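Local coordinates for nitrogenase molybdenum-iron protein beta chain (Clostridium pasteurianum, PDB 4WES) that forms, with the alpha chain, the molybdenum-iron component of nitrogenase, which reduces dinitrogen to ammonium, and shares an [8Fe-7S] cluster with that chain, at residues R53-R58 against P412-Y417; H59-A64 against G418-P423. All blocks are in the same frame, centred on the assembly; numbering follows the deposited sequence. Where two conformers were deposited one is given.

Contact 1: residues R53-R58 against P412-Y417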
loop_
_atom_site.group_PDB
_atom_site.type_symbol
_atom_site.label_atom_id
_atom_site.label_comp_id
_atom_site.label_asym_id
_atom_site.label_seq_id
_atom_site.Cartn_x
_atom_site.Cartn_y
_atom_site.Cartn_z
ATOM N N ARG B 53 28.183 1.160 4.580
ATOM C CA ARG B 53 27.793 -0.001 3.779
ATOM C C ARG B 53 26.498 -0.599 4.273
ATOM O O ARG B 53 25.627 -1.012 3.514
ATOM C CB ARG B 53 28.893 -1.080 3.843
ATOM C CG ARG B 53 30.183 -0.677 3.118
ATOM C CD ARG B 53 31.247 -1.741 3.312
ATOM N NE ARG B 53 30.824 -2.973 2.641
ATOM C CZ ARG B 53 31.179 -4.198 2.978
ATOM N NH1 ARG B 53 32.056 -4.421 3.932
ATOM N NH2 ARG B 53 30.636 -5.220 2.329
ATOM N N THR B 54 26.369 -0.691 5.605
ATOM C CA THR B 54 25.209 -1.321 6.220
ATOM C C THR B 54 23.925 -0.625 5.894
ATOM O O THR B 54 22.904 -1.279 5.595
ATOM C CB THR B 54 25.431 -1.445 7.748
ATOM O OG1 THR B 54 26.483 -2.400 7.975
ATOM C CG2 THR B 54 24.195 -1.884 8.482
ATOM N N VAL B 55 23.897 0.709 5.992
ATOM C CA VAL B 55 22.630 1.408 5.757
ATOM C C VAL B 55 22.189 1.200 4.300
ATOM O O VAL B 55 21.007 1.073 4.015
ATOM C CB VAL B 55 22.678 2.884 6.181
ATOM C CG1 VAL B 55 23.580 3.696 5.287
ATOM C CG2 VAL B 55 21.281 3.481 6.222
ATOM N N LEU B 56 23.144 1.200 3.366
ATOM C CA LEU B 56 22.798 0.941 1.973
ATOM C C LEU B 56 22.195 -0.453 1.791
ATOM O O LEU B 56 21.204 -0.588 1.054
ATOM C CB LEU B 56 24.022 1.143 1.097
ATOM C CG LEU B 56 24.528 2.593 0.989
ATOM C CD1 LEU B 56 25.854 2.641 0.246
ATOM C CD2 LEU B 56 23.507 3.498 0.297
ATOM N N SER B 57 22.764 -1.474 2.428
ATOM C CA SER B 57 22.176 -2.806 2.322
ATOM C C SER B 57 20.807 -2.880 2.989
ATOM O O SER B 57 19.915 -3.585 2.484
ATOM C CB SER B 57 23.088 -3.862 2.918
ATOM O OG SER B 57 24.244 -4.059 2.126
ATOM N N ARG B 58 20.622 -2.186 4.116
ATOM C CA ARG B 58 19.307 -2.198 4.772
ATOM C C ARG B 58 18.215 -1.534 3.938
ATOM O O ARG B 58 17.045 -1.931 4.003
ATOM C CB ARG B 58 19.407 -1.525 6.159
ATOM C CG ARG B 58 20.161 -2.341 7.152
ATOM C CD ARG B 58 20.418 -1.553 8.454
ATOM N NE ARG B 58 20.958 -2.428 9.498
ATOM C CZ ARG B 58 21.616 -1.990 10.572
ATOM N NH1 ARG B 58 21.709 -0.682 10.819
ATOM N NH2 ARG B 58 22.153 -2.874 11.391
ATOM N N PRO B 412 16.902 6.693 4.849
ATOM C CA PRO B 412 16.757 5.309 4.388
ATOM C C PRO B 412 15.361 4.750 4.654
ATOM O O PRO B 412 14.742 5.065 5.672
ATOM C CB PRO B 412 17.811 4.569 5.221
ATOM C CG PRO B 412 17.860 5.308 6.477
ATOM C CD PRO B 412 17.533 6.750 6.184
ATOM N N ILE B 413 14.912 3.903 3.723
ATOM C CA ILE B 413 13.695 3.114 3.878
ATOM C C ILE B 413 14.187 1.683 4.031
ATOM O O ILE B 413 14.676 1.092 3.061
ATOM C CB ILE B 413 12.744 3.253 2.679
ATOM C CG1 ILE B 413 12.328 4.720 2.463
ATOM C CG2 ILE B 413 11.551 2.365 2.885
ATOM C CD1 ILE B 413 11.617 4.924 1.142
ATOM N N MET B 414 14.077 1.146 5.249
ATOM C CA MET B 414 14.780 -0.090 5.624
ATOM C C MET B 414 13.810 -1.197 6.033
ATOM O O MET B 414 14.283 -2.233 6.499
ATOM C CB MET B 414 15.750 0.166 6.777
ATOM C CG MET B 414 16.795 1.207 6.406
ATOM S SD MET B 414 18.015 1.525 7.675
ATOM C CE MET B 414 17.043 2.374 8.914
ATOM N N ASP B 415 12.516 -0.994 5.829
ATOM C CA ASP B 415 11.537 -1.883 6.413
ATOM C C ASP B 415 10.487 -2.377 5.435
ATOM O O ASP B 415 9.503 -2.952 5.872
ATOM C CB ASP B 415 10.884 -1.255 7.659
ATOM C CG ASP B 415 10.237 0.102 7.423
ATOM O OD1 ASP B 415 10.512 0.760 6.380
ATOM O OD2 ASP B 415 9.433 0.490 8.300
ATOM N N ARG B 416 10.727 -2.196 4.136
ATOM C CA ARG B 416 9.773 -2.722 3.144
ATOM C C ARG B 416 10.566 -3.290 1.951
ATOM O O ARG B 416 11.735 -2.949 1.741
ATOM C CB ARG B 416 8.781 -1.685 2.691
ATOM C CG ARG B 416 7.788 -1.220 3.766
ATOM C CD ARG B 416 6.832 -2.342 4.196
ATOM N NE ARG B 416 5.785 -1.930 5.122
ATOM C CZ ARG B 416 5.936 -1.880 6.441
ATOM N NH1 ARG B 416 7.079 -2.131 7.037
ATOM N NH2 ARG B 416 4.905 -1.552 7.218
ATOM N N TYR B 417 9.900 -4.106 1.177
ATOM C CA TYR B 417 10.550 -4.844 0.081
ATOM C C TYR B 417 9.991 -4.402 -1.247
ATOM O O TYR B 417 8.803 -4.479 -1.507
ATOM C CB TYR B 417 10.343 -6.344 0.255
ATOM C CG TYR B 417 11.137 -6.819 1.444
ATOM C CD1 TYR B 417 12.388 -7.325 1.296
ATOM C CD2 TYR B 417 10.638 -6.732 2.752
ATOM C CE1 TYR B 417 13.166 -7.723 2.341
ATOM C CE2 TYR B 417 11.420 -7.098 3.823
ATOM C CZ TYR B 417 12.677 -7.606 3.644
ATOM O OH TYR B 417 13.489 -8.013 4.674
#
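V55 and R58 pack against P412 and M414 where the last turns of helix 46-60 meet the loop between strand 406-408 and helix 426-448. It is a helix-on-loop contact in the beta chain, a member of the nitrogenase component 1 family, made without a direct hydrogen bond between the two segments. The tight part is apolar. V55 CG2 lies against CB and CG of P412, 3.8 Å from P412 CB, and the two side chains cross at about a right angle. The same methyl lies 4.1 Å from M414 SD. It is carried there anti to the backbone N, while CG1 takes the position between N and the carbonyl carbon (chi1 69°). Next along the helix, R58 meets the methionine sulfur where the two side chains cross at a slant: R58 CB is 3.7 Å from M414 SD, and R58 CD adds a second touch. The looser side lies farther out on R58, which is partly exposed. Its chain runs extended from CG to NE and leads the guanidinium away from the loop. T54 CG2 covers one face of that group, 3.3 Å above the centre of the guanidinium plane. The R58 side chain is about 5 Å from the bound homocitrate. Farther along, the loop is buried against the second beta subunit: R416 forms salt bridges to D443 and E446 of that subunit, and R416 NH1 donates to D415 O at 2.8 Å, nearly straight (167°) but from above the carbonyl plane. K61 NZ ties the helix and loop together indirectly, bonding both R58 O and M414 O. Beside it, a CA-H...O contact brings M414 CA to 3.3 Å from R58 O.

Contact 2: residues H59-A64 against G418-P423. With FE2 (Fe (II) ion), chain J.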
loop_
_atom_site.group_PDB
_atom_site.type_symbol
_atom_site.label_atom_id
_atom_site.label_comp_id
_atom_site.label_asym_id
_atom_site.label_seq_id
_atom_site.Cartn_x
_atom_site.Cartn_y
_atom_site.Cartn_z
ATOM N N HIS B 59 18.579 -0.486 3.196
ATOM C CA HIS B 59 17.653 0.244 2.343
ATOM C C HIS B 59 17.338 -0.558 1.080
ATOM O O HIS B 59 16.180 -0.736 0.725
ATOM C CB HIS B 59 18.258 1.627 2.013
ATOM C CG HIS B 59 17.445 2.446 1.069
ATOM N ND1 HIS B 59 16.606 3.451 1.479
ATOM C CD2 HIS B 59 17.452 2.469 -0.279
ATOM C CE1 HIS B 59 16.092 4.020 0.412
ATOM N NE2 HIS B 59 16.589 3.446 -0.660
ATOM N N PHE B 60 18.369 -1.005 0.372
ATOM C CA PHE B 60 18.193 -1.613 -0.953
ATOM C C PHE B 60 18.012 -3.125 -0.918
ATOM O O PHE B 60 17.641 -3.696 -1.957
ATOM C CB PHE B 60 19.393 -1.260 -1.837
ATOM C CG PHE B 60 19.390 0.165 -2.285
ATOM C CD1 PHE B 60 18.434 0.604 -3.189
ATOM C CD2 PHE B 60 20.331 1.085 -1.821
ATOM C CE1 PHE B 60 18.379 1.933 -3.585
ATOM C CE2 PHE B 60 20.282 2.411 -2.231
ATOM C CZ PHE B 60 19.292 2.830 -3.110
ATOM N N LYS B 61 18.295 -3.773 0.205
ATOM C CA LYS B 61 18.320 -5.233 0.283
ATOM C C LYS B 61 19.247 -5.763 -0.817
ATOM O O LYS B 61 18.915 -6.702 -1.541
ATOM C CB LYS B 61 16.919 -5.859 0.222
ATOM C CG LYS B 61 15.921 -5.231 1.183
ATOM C CD LYS B 61 16.347 -5.175 2.632
ATOM C CE LYS B 61 15.193 -4.735 3.521
ATOM N NZ LYS B 61 15.704 -4.302 4.871
ATOM N N GLU B 62 20.440 -5.181 -0.875
ATOM C CA GLU B 62 21.467 -5.500 -1.875
ATOM C C GLU B 62 22.816 -5.443 -1.212
ATOM O O GLU B 62 22.987 -4.733 -0.208
ATOM C CB GLU B 62 21.472 -4.500 -3.030
ATOM C CG GLU B 62 20.269 -4.555 -3.973
ATOM C CD GLU B 62 20.331 -5.815 -4.808
ATOM O OE1 GLU B 62 21.033 -5.775 -5.865
ATOM O OE2 GLU B 62 19.685 -6.842 -4.454
ATOM N N PRO B 63 23.832 -6.097 -1.803
ATOM C CA PRO B 63 25.197 -5.841 -1.387
ATOM C C PRO B 63 25.547 -4.358 -1.570
ATOM O O PRO B 63 24.990 -3.693 -2.448
ATOM C CB PRO B 63 26.028 -6.691 -2.379
ATOM C CG PRO B 63 25.068 -7.742 -2.843
ATOM C CD PRO B 63 23.759 -7.013 -2.945
ATOM N N ALA B 64 26.512 -3.899 -0.800
ATOM C CA ALA B 64 27.070 -2.544 -0.975
ATOM C C ALA B 64 28.520 -2.605 -0.565
ATOM O O ALA B 64 28.832 -2.593 0.640
ATOM C CB ALA B 64 26.299 -1.504 -0.169
ATOM N N GLY B 418 10.888 -3.976 -2.142
ATOM C CA GLY B 418 10.528 -3.597 -3.496
ATOM C C GLY B 418 10.338 -2.125 -3.752
ATOM O O GLY B 418 10.136 -1.714 -4.912
ATOM N N HIS B 419 10.431 -1.296 -2.715
ATOM C CA HIS B 419 10.188 0.133 -2.859
ATOM C C HIS B 419 11.183 0.743 -3.837
ATOM O O HIS B 419 10.845 1.690 -4.553
ATOM C CB HIS B 419 10.225 0.847 -1.503
ATOM C CG HIS B 419 11.543 0.802 -0.814
ATOM N ND1 HIS B 419 12.531 1.714 -1.085
ATOM C CD2 HIS B 419 12.046 -0.039 0.125
ATOM C CE1 HIS B 419 13.591 1.435 -0.349
ATOM N NE2 HIS B 419 13.326 0.381 0.393
ATOM N N TYR B 420 12.374 0.171 -3.880
ATOM C CA TYR B 420 13.472 0.671 -4.688
ATOM C C TYR B 420 13.298 0.369 -6.184
ATOM O O TYR B 420 14.103 0.815 -6.990
ATOM C CB TYR B 420 14.840 0.135 -4.164
ATOM C CG TYR B 420 14.689 -1.246 -3.620
ATOM C CD1 TYR B 420 14.558 -1.438 -2.247
ATOM C CD2 TYR B 420 14.591 -2.370 -4.440
ATOM C CE1 TYR B 420 14.297 -2.679 -1.715
ATOM C CE2 TYR B 420 14.351 -3.616 -3.920
ATOM C CZ TYR B 420 14.183 -3.778 -2.553
ATOM O OH TYR B 420 13.858 -4.981 -2.001
ATOM N N TYR B 421 12.226 -0.333 -6.556
ATOM C CA TYR B 421 11.871 -0.505 -7.945
ATOM C C TYR B 421 10.879 0.564 -8.433
ATOM O O TYR B 421 10.554 0.564 -9.604
ATOM C CB TYR B 421 11.317 -1.922 -8.184
ATOM C CG TYR B 421 12.295 -3.051 -7.847
ATOM C CD1 TYR B 421 13.620 -3.097 -8.324
ATOM C CD2 TYR B 421 11.896 -4.062 -7.051
ATOM C CE1 TYR B 421 14.471 -4.134 -7.967
ATOM C CE2 TYR B 421 12.724 -5.109 -6.723
ATOM C CZ TYR B 421 14.024 -5.132 -7.136
ATOM O OH TYR B 421 14.867 -6.208 -6.713
ATOM N N ASN B 422 10.394 1.438 -7.532
ATOM C CA ASN B 422 9.407 2.430 -7.953
ATOM C C ASN B 422 9.970 3.836 -7.938
ATOM O O ASN B 422 10.520 4.322 -6.953
ATOM C CB ASN B 422 8.064 2.393 -7.193
ATOM C CG ASN B 422 8.018 1.362 -6.084
ATOM O OD1 ASN B 422 7.708 1.695 -4.938
ATOM N ND2 ASN B 422 8.276 0.100 -6.423
ATOM N N PRO B 423 9.814 4.532 -9.078
ATOM C CA PRO B 423 10.276 5.898 -9.102
ATOM C C PRO B 423 9.310 6.806 -8.355
ATOM O O PRO B 423 8.108 6.494 -8.282
ATOM C CB PRO B 423 10.241 6.249 -10.599
ATOM C CG PRO B 423 9.123 5.416 -11.144
ATOM C CD PRO B 423 9.220 4.117 -10.358
HETATM FE FE FE2 J . 18.182 -7.561 -3.284
HETATM O O HOH W 1 17.092 -5.778 -3.672
HETATM O O HOH W 2 19.326 -9.254 -2.964
#
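The imidazole of H59 receives the edge of H419 over one face, a T-shaped pair with planes at 83° and centroids 4.9 Å apart. H419 CE1 makes the approach, standing 3.6 Å from H59 NE2 and offset toward the rim. One face of the H419 ring is covered by Y420 CD1, also offset toward the rim. The Y420 ring has F60 O over one face and G418 CA over the other; Y421 CE1 lies at its edge, in plane. F60 turns its own edge to the tyrosine, with F60 CD1 3.8 Å from Y420 CB, and takes H59 CD2 over the centre of one face. These rings join the C-terminal end of helix 46-60 to the 3-10 turn 419-421. H59 CG is anti to the backbone N (chi1 176°), which swings the imidazole toward H419, and H59 ND1 is bonded by I413 N. H419 NE2 gives a weak, bent hydrogen bond to H59 O (3.1 Å, 129°) and another weak one to I413 O. G418 N donates weakly to Y420 OH, within the same turn. Past the helix, K61 takes positive phi and presents its carbonyl oxygen to an iron(II) ion, which E62 OE2 binds at 2.0 Å. D301 and D305 of the second beta subunit complete the site with two waters, so the metal bridges the two beta chains. E62 OE1 forms a salt bridge to K473 of the alpha chain. One of the metal-bound waters also donates to F60 O at 2.8 Å.

Both contacts are largely buried, and both bring helix 46-60 or its exit against the loop 412-423; their centres are 8 Å apart. Contact 1 lies nearer the [8Fe-7S] cluster, the V55 side chain about 10 Å from it, and depends on methyl, proline and thioether packing. Contact 2, at the helix end, trades this for rings, carbonyl oxygens and a metal. Both reach the second beta subunit, contact 1 through charged and backbone bonds, contact 2 through iron and a K61 hydrogen bond. Two probable hydrogen bonds connect them: S57 OG to E62 O (2.7 Å) stays within 53-64, whereas I413 N to H59 ND1 (2.8 Å) joins loop to helix.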